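Peptidoglycan glycosyltransferase (Atopobium parvulum, PDB 4OVD) is a penicillin-binding protein, a cell-wall enzyme that pairs an N-terminal dimerisation domain with a penicillin-binding transpeptidase-type domain. Local coordinates at residues A[249-254]-A[261-266]; A[431-436]-A[452-457]. All coordinates share one frame; numbering follows the deposited sequence.

Interaction 1 of 2, residues A[249-254]-A[261-266]; sequences SIMAMN and YAAASY
The carbonyl oxygen A252 O is gripped by two backbone donors of the facing strand. Y261 N lies 2.8 Å from A252 O, and A262 N lies on a lone pair of the same oxygen at 3.2 Å. Y261 and A262 thus both face A252 and form a classic beta bulge. Beyond it the pairing is regular and antiparallel, with A252 N bonded to A262 O and the hydrogen-bonded pair I250–A264 closed by two bonds. At the far end S249 OG and S265 OG share a hydrogen bond of 3.0 Å. S265 OG also hydrogen-bonds K285 N. The Y261 ring leads past the bulge toward the end of strand 249-253, with Y261 CE2 obliquely placed 3.5 Å from M253 C. N254 ND2 donates to Y261 OH at 3.0 Å, and Y261 OH is also bonded to D524 O. N254 OD1 takes the backbone N of R256 and of T257. Selenomethionine M251 bends at chi3 (-52°), which brings CE to A263 CB at 3.7 Å. The two strands make a buried hairpin at one edge of a five-stranded antiparallel sheet. I250 and A262 meet helix 225-242, M251 and M253 pack on helix 418-429, and strand 525-532 pairs with the other side of 248-253.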
ATOM      1  N   SER A 249       3.097  -1.755  -8.652  1.00 34.19           N
ATOM      2  CA  SER A 249       3.736  -1.424  -7.392  1.00 36.57           C
ATOM      3  C   SER A 249       3.893  -2.645  -6.562  1.00 36.50           C
ATOM      4  O   SER A 249       3.140  -3.595  -6.736  1.00 34.54           O
ATOM      5  CB  SER A 249       2.842  -0.512  -6.555  1.00 37.50           C
ATOM      6  OG  SER A 249       2.713   0.760  -7.207  1.00 42.21           O
ATOM      7  N   ILE A 250       4.792  -2.564  -5.595  1.00 34.66           N
ATOM      8  CA  ILE A 250       4.998  -3.666  -4.687  1.00 38.18           C
ATOM      9  C   ILE A 250       5.471  -3.121  -3.353  1.00 34.33           C
ATOM     10  O   ILE A 250       6.209  -2.156  -3.311  1.00 36.26           O
ATOM     11  CB  ILE A 250       5.967  -4.695  -5.361  1.00 36.96           C
ATOM     12  CG1 ILE A 250       6.149  -5.925  -4.507  1.00 42.85           C
ATOM     13  CG2 ILE A 250       7.318  -4.072  -5.510  1.00 44.41           C
ATOM     14  CD1 ILE A 250       6.834  -7.037  -5.275  1.00 51.44           C
HETATM   15  N   MSE A 251       5.065  -3.711  -2.250  1.00 32.07           N
HETATM   16  CA  MSE A 251       5.497  -3.231  -0.937  1.00 34.46           C
HETATM   17  C   MSE A 251       5.490  -4.348   0.072  1.00 38.15           C
HETATM   18  O   MSE A 251       4.621  -5.216   0.022  1.00 39.11           O
HETATM   19  CB  MSE A 251       4.540  -2.114  -0.442  1.00 39.20           C
HETATM   20  CG  MSE A 251       4.635  -1.915   1.093  1.00 46.34           C
HETATM   21 SE   MSE A 251       3.798  -0.258   1.796  0.76 42.69          SE
HETATM   22  CE  MSE A 251       4.559   1.175   0.699  1.00 53.12           C
ATOM     23  N   ALA A 252       6.467  -4.365   0.964  1.00 35.75           N
ATOM     24  CA  ALA A 252       6.504  -5.338   2.031  1.00 40.49           C
ATOM     25  C   ALA A 252       6.602  -4.469   3.279  1.00 41.06           C
ATOM     26  O   ALA A 252       7.446  -3.603   3.303  1.00 44.02           O
ATOM     27  CB  ALA A 252       7.705  -6.222   1.909  1.00 41.54           C
HETATM   28  N   MSE A 253       5.814  -4.759   4.311  1.00 37.65           N
HETATM   29  CA  MSE A 253       5.754  -3.945   5.496  1.00 39.59           C
HETATM   30  C   MSE A 253       5.455  -4.782   6.685  1.00 39.15           C
HETATM   31  O   MSE A 253       5.031  -5.886   6.571  1.00 40.52           O
HETATM   32  CB  MSE A 253       4.629  -2.878   5.365  1.00 35.51           C
HETATM   33  CG  MSE A 253       3.157  -3.165   5.882  1.00 40.01           C
HETATM   34 SE   MSE A 253       2.300  -1.402   5.681  0.75 57.28          SE
HETATM   35  CE  MSE A 253       2.682  -0.766   7.478  1.00 51.90           C
ATOM     36  N   ASN A 254       5.715  -4.221   7.849  1.00 40.61           N
ATOM     37  CA  ASN A 254       5.461  -4.848   9.085  1.00 39.04           C
ATOM     38  C   ASN A 254       4.108  -4.274   9.500  1.00 43.49           C
ATOM     39  O   ASN A 254       3.983  -3.069   9.727  1.00 38.84           O
ATOM     40  CB  ASN A 254       6.563  -4.472  10.074  1.00 41.46           C
ATOM     41  CG  ASN A 254       6.383  -5.110  11.398  1.00 41.08           C
ATOM     42  OD1 ASN A 254       5.322  -5.105  11.948  1.00 43.97           O
ATOM     43  ND2 ASN A 254       7.426  -5.677  11.911  1.00 42.82           N
ATOM     44  N   TYR A 261       9.591  -2.404   4.671  1.00 37.52           N
ATOM     45  CA  TYR A 261      10.798  -3.090   4.370  1.00 39.59           C
ATOM     46  C   TYR A 261      11.254  -2.873   2.965  1.00 39.98           C
ATOM     47  O   TYR A 261      12.455  -2.897   2.704  1.00 43.97           O
ATOM     48  CB  TYR A 261      10.652  -4.575   4.561  1.00 42.53           C
ATOM     49  CG  TYR A 261      10.217  -5.015   5.909  1.00 42.07           C
ATOM     50  CD1 TYR A 261      11.048  -4.853   7.020  1.00 44.72           C
ATOM     51  CD2 TYR A 261       9.050  -5.729   6.052  1.00 42.53           C
ATOM     52  CE1 TYR A 261      10.656  -5.293   8.266  1.00 48.28           C
ATOM     53  CE2 TYR A 261       8.649  -6.207   7.290  1.00 48.08           C
ATOM     54  CZ  TYR A 261       9.462  -6.016   8.383  1.00 44.40           C
ATOM     55  OH  TYR A 261       9.024  -6.502   9.568  1.00 45.21           O
ATOM     56  N   ALA A 262      10.304  -2.725   2.066  1.00 39.33           N
ATOM     57  CA  ALA A 262      10.577  -2.484   0.637  1.00 39.61           C
ATOM     58  C   ALA A 262       9.363  -1.916  -0.059  1.00 38.89           C
ATOM     59  O   ALA A 262       8.250  -2.165   0.342  1.00 40.03           O
ATOM     60  CB  ALA A 262      10.982  -3.760  -0.045  1.00 43.92           C
ATOM     61  N   ALA A 263       9.580  -1.120  -1.096  1.00 40.66           N
ATOM     62  CA  ALA A 263       8.483  -0.557  -1.838  1.00 37.74           C
ATOM     63  C   ALA A 263       8.952  -0.013  -3.156  1.00 35.81           C
ATOM     64  O   ALA A 263      10.022   0.641  -3.247  1.00 34.97           O
ATOM     65  CB  ALA A 263       7.811   0.545  -1.008  1.00 37.43           C
ATOM     66  N   ALA A 264       8.169  -0.253  -4.193  1.00 38.85           N
ATOM     67  CA  ALA A 264       8.530   0.256  -5.506  1.00 37.42           C
ATOM     68  C   ALA A 264       7.354   0.355  -6.451  1.00 37.09           C
ATOM     69  O   ALA A 264       6.357  -0.312  -6.268  1.00 35.61           O
ATOM     70  CB  ALA A 264       9.616  -0.627  -6.113  1.00 41.54           C
ATOM     71  N   SER A 265       7.481   1.249  -7.423  1.00 34.27           N
ATOM     72  CA  SER A 265       6.530   1.443  -8.483  1.00 37.43           C
ATOM     73  C   SER A 265       7.303   1.413  -9.806  1.00 35.76           C
ATOM     74  O   SER A 265       8.419   1.829  -9.882  1.00 41.56           O
ATOM     75  CB  SER A 265       5.836   2.823  -8.336  1.00 40.04           C
ATOM     76  OG  SER A 265       4.952   2.757  -7.271  1.00 53.02           O
ATOM     77  N   TYR A 266       6.659   0.949 -10.842  1.00 38.78           N
ATOM     78  CA  TYR A 266       7.214   0.846 -12.154  1.00 38.88           C
ATOM     79  C   TYR A 266       6.416   1.848 -12.947  1.00 44.45           C
ATOM     80  O   TYR A 266       5.179   1.835 -12.856  1.00 44.42           O
ATOM     81  CB  TYR A 266       7.035  -0.569 -12.741  1.00 39.56           C
ATOM     82  CG  TYR A 266       7.657  -0.746 -14.096  1.00 44.24           C
ATOM     83  CD1 TYR A 266       7.024  -0.279 -15.228  1.00 47.76           C
ATOM     84  CD2 TYR A 266       8.882  -1.389 -14.258  1.00 51.21           C
ATOM     85  CE1 TYR A 266       7.608  -0.405 -16.479  1.00 54.23           C
ATOM     86  CE2 TYR A 266       9.467  -1.520 -15.514  1.00 49.49           C
ATOM     87  CZ  TYR A 266       8.827  -1.015 -16.607  1.00 52.58           C
ATOM     88  OH  TYR A 266       9.359  -1.157 -17.857  1.00 67.83           O
TER

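Interaction 2 of 2, residues A[431-436]-A[452-457]; sequences KGTMVT and TKDVIS
T433 and D454 face each other as a non-hydrogen-bonded antiparallel pair, and their side chains lie side by side. T433 OG1 donates to D454 OD1 at 3.0 Å, reaching it from above the carboxylate plane. Both first torsions set this up. T433 OG1 (chi1 -64°) and D454 CG (chi1 -67°) each stand beside their own backbone N, opposite the carbonyl carbon. The same T433 rotamer swings CG2 toward T452, where it meets CB at 3.5 Å.

On the other face the selenomethionine M434 lies alongside K453. Its chain is extended to SE, then bends at chi3 (85°). This places CE against two groups, 3.7 Å from K453 CD and 3.7 Å from V455 CG2. The K453 chain is fully extended, and its NZ hydrogen-bonds K375 O. M434 also packs on R423, T426 and A427 of helix 418-429.

The backbone bonds M434 N to K453 O and K453 N to M434 O join these two residues. G432 O takes V455 N at 3.0 Å, nearly straight on, and a weak bond from I456 N. G432 CA comes within 3.2 Å of I456 O, an approach that is possible because this residue has no side chain.

The chemistry thus differs between the faces. On the more exposed T433–D454 side the threonine hydroxyl takes up one carboxylate oxygen. On the other, M434 is buried against V455 CG2, the K453 methylenes and helix 418-429, so apolar packing holds that face.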
ATOM      1  N   LYS A 431      -4.520  -7.041  15.191  1.00 38.52           N
ATOM      2  CA  LYS A 431      -5.492  -7.114  16.297  1.00 44.13           C
ATOM      3  C   LYS A 431      -6.409  -5.957  16.351  1.00 42.70           C
ATOM      4  O   LYS A 431      -6.846  -5.529  17.399  1.00 38.90           O
ATOM      5  CB  LYS A 431      -4.751  -7.281  17.618  1.00 47.32           C
ATOM      6  CG  LYS A 431      -3.999  -8.611  17.618  1.00 55.39           C
ATOM      7  CD  LYS A 431      -3.027  -8.793  18.804  1.00 65.67           C
ATOM      8  CE  LYS A 431      -3.716  -8.827  20.175  1.00 83.77           C
ATOM      9  NZ  LYS A 431      -4.709  -9.932  20.341  1.00 89.30           N
ATOM     10  N   GLY A 432      -6.622  -5.382  15.205  1.00 37.78           N
ATOM     11  CA  GLY A 432      -7.542  -4.306  15.132  1.00 40.84           C
ATOM     12  C   GLY A 432      -6.985  -2.940  15.158  1.00 39.27           C
ATOM     13  O   GLY A 432      -7.760  -1.967  15.040  1.00 38.98           O
ATOM     14  N   THR A 433      -5.680  -2.834  15.390  1.00 39.75           N
ATOM     15  CA  THR A 433      -5.069  -1.508  15.448  1.00 43.65           C
ATOM     16  C   THR A 433      -4.380  -1.150  14.117  1.00 39.16           C
ATOM     17  O   THR A 433      -3.512  -1.868  13.671  1.00 39.53           O
ATOM     18  CB  THR A 433      -4.116  -1.424  16.632  1.00 44.90           C
ATOM     19  OG1 THR A 433      -4.872  -1.565  17.830  1.00 48.11           O
ATOM     20  CG2 THR A 433      -3.394  -0.065  16.700  1.00 48.99           C
HETATM   21  N   MSE A 434      -4.804  -0.072  13.476  1.00 35.34           N
HETATM   22  CA  MSE A 434      -4.196   0.400  12.213  1.00 35.93           C
HETATM   23  C   MSE A 434      -2.947   1.219  12.465  1.00 37.34           C
HETATM   24  O   MSE A 434      -2.900   2.032  13.393  1.00 42.12           O
HETATM   25  CB  MSE A 434      -5.315   1.145  11.487  1.00 38.54           C
HETATM   26  CG  MSE A 434      -4.898   1.865  10.271  1.00 42.06           C
HETATM   27 SE   MSE A 434      -6.532   2.116   9.231  0.76 36.48          SE
HETATM   28  CE  MSE A 434      -6.977   3.724  10.232  1.00 40.44           C
ATOM     29  N   VAL A 435      -1.875   0.949  11.734  1.00 34.93           N
ATOM     30  CA  VAL A 435      -0.635   1.653  11.964  1.00 40.73           C
ATOM     31  C   VAL A 435      -0.362   2.594  10.836  1.00 39.48           C
ATOM     32  O   VAL A 435      -1.060   2.575   9.876  1.00 39.59           O
ATOM     33  CB  VAL A 435       0.543   0.664  12.111  1.00 44.45           C
ATOM     34  CG1 VAL A 435       0.279  -0.336  13.242  1.00 50.66           C
ATOM     35  CG2 VAL A 435       0.801  -0.068  10.821  1.00 49.88           C
ATOM     36  N   THR A 436       0.672   3.405  10.964  1.00 39.74           N
ATOM     37  CA  THR A 436       1.016   4.378   9.969  1.00 39.78           C
ATOM     38  C   THR A 436       2.165   3.789   9.187  1.00 39.82           C
ATOM     39  O   THR A 436       3.183   3.559   9.785  1.00 35.46           O
ATOM     40  CB  THR A 436       1.545   5.651  10.596  1.00 40.68           C
ATOM     41  OG1 THR A 436       0.519   6.279  11.371  1.00 41.89           O
ATOM     42  CG2 THR A 436       1.993   6.588   9.494  1.00 42.08           C
ATOM     43  N   THR A 452      -1.074   5.294  15.910  1.00 45.62           N
ATOM     44  CA  THR A 452      -1.839   4.068  15.693  1.00 47.75           C
ATOM     45  C   THR A 452      -3.300   4.445  15.956  1.00 53.33           C
ATOM     46  O   THR A 452      -3.569   5.468  16.573  1.00 55.68           O
ATOM     47  CB  THR A 452      -1.470   2.905  16.641  1.00 49.51           C
ATOM     48  OG1 THR A 452      -1.674   3.301  17.998  1.00 56.24           O
ATOM     49  CG2 THR A 452      -0.048   2.410  16.470  1.00 50.24           C
ATOM     50  N   LYS A 453      -4.241   3.619  15.510  1.00 46.92           N
ATOM     51  CA  LYS A 453      -5.651   3.903  15.692  1.00 49.51           C
ATOM     52  C   LYS A 453      -6.433   2.588  15.855  1.00 46.36           C
ATOM     53  O   LYS A 453      -6.299   1.699  15.034  1.00 42.06           O
ATOM     54  CB  LYS A 453      -6.143   4.614  14.436  1.00 50.12           C
ATOM     55  CG  LYS A 453      -7.550   5.164  14.530  1.00 56.21           C
ATOM     56  CD  LYS A 453      -7.941   5.783  13.202  1.00 60.40           C
ATOM     57  CE  LYS A 453      -9.261   6.526  13.265  1.00 65.27           C
ATOM     58  NZ  LYS A 453      -9.537   7.065  11.902  1.00 68.41           N
ATOM     59  N   ASP A 454      -7.284   2.493  16.853  1.00 46.79           N
ATOM     60  CA  ASP A 454      -8.086   1.283  17.073  1.00 52.41           C
ATOM     61  C   ASP A 454      -9.278   1.389  16.170  1.00 50.41           C
ATOM     62  O   ASP A 454     -10.107   2.254  16.338  1.00 60.18           O
ATOM     63  CB  ASP A 454      -8.544   1.154  18.517  1.00 63.11           C
ATOM     64  CG  ASP A 454      -7.392   0.917  19.469  1.00 63.96           C
ATOM     65  OD1 ASP A 454      -6.225   0.801  19.015  1.00 59.31           O
ATOM     66  OD2 ASP A 454      -7.665   0.831  20.668  1.00 75.89           O
ATOM     67  N   VAL A 455      -9.343   0.524  15.188  1.00 42.61           N
ATOM     68  CA  VAL A 455     -10.411   0.601  14.205  1.00 43.36           C
ATOM     69  C   VAL A 455     -11.496  -0.433  14.443  1.00 39.00           C
ATOM     70  O   VAL A 455     -12.660  -0.130  14.364  1.00 43.25           O
ATOM     71  CB  VAL A 455      -9.780   0.502  12.784  1.00 43.44           C
ATOM     72  CG1 VAL A 455     -10.822   0.550  11.715  1.00 46.65           C
ATOM     73  CG2 VAL A 455      -8.811   1.643  12.620  1.00 45.49           C
ATOM     74  N   ILE A 456     -11.094  -1.668  14.645  1.00 37.61           N
ATOM     75  CA  ILE A 456     -12.007  -2.765  14.934  1.00 39.19           C
ATOM     76  C   ILE A 456     -11.460  -3.540  16.136  1.00 39.91           C
ATOM     77  O   ILE A 456     -10.291  -3.379  16.513  1.00 37.00           O
ATOM     78  CB  ILE A 456     -12.120  -3.723  13.743  1.00 35.91           C
ATOM     79  CG1 ILE A 456     -10.752  -4.205  13.348  1.00 34.68           C
ATOM     80  CG2 ILE A 456     -12.782  -3.040  12.544  1.00 38.45           C
ATOM     81  CD1 ILE A 456     -10.781  -5.079  12.146  1.00 38.35           C
ATOM     82  N   SER A 457     -12.279  -4.386  16.737  1.00 39.97           N
ATOM     83  CA  SER A 457     -11.781  -5.226  17.854  1.00 42.08           C
ATOM     84  C   SER A 457     -10.885  -6.351  17.339  1.00 43.80           C
ATOM     85  O   SER A 457     -10.898  -6.699  16.154  1.00 36.34           O
ATOM     86  CB  SER A 457     -12.942  -5.908  18.548  1.00 44.55           C
ATOM     87  OG  SER A 457     -13.560  -6.831  17.681  1.00 47.62           O
TER

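Interaction 1 comes first along the chain and closes before interaction 2 opens. Both belong to the transpeptidase domain, with centres about 21 Å apart. Interaction 1 is the hairpin at one edge of the five-stranded antiparallel sheet, its centre about 8 Å from the centre of the chain. Interaction 2 is a separate two-stranded sheet, partly buried, its centre about 16 Å from the centre of the chain. Helix 418-429 relates them: residues of 249-254 and of 431-436 both pack on it, and T426 touches M253 and M434 alike. The contacts also meet directly, M253 CE lying 3.9 Å from V435 CG2. The two-stranded sheet thus meets the five-stranded sheet through helix 418-429 and through M253, which touches V435 and P437.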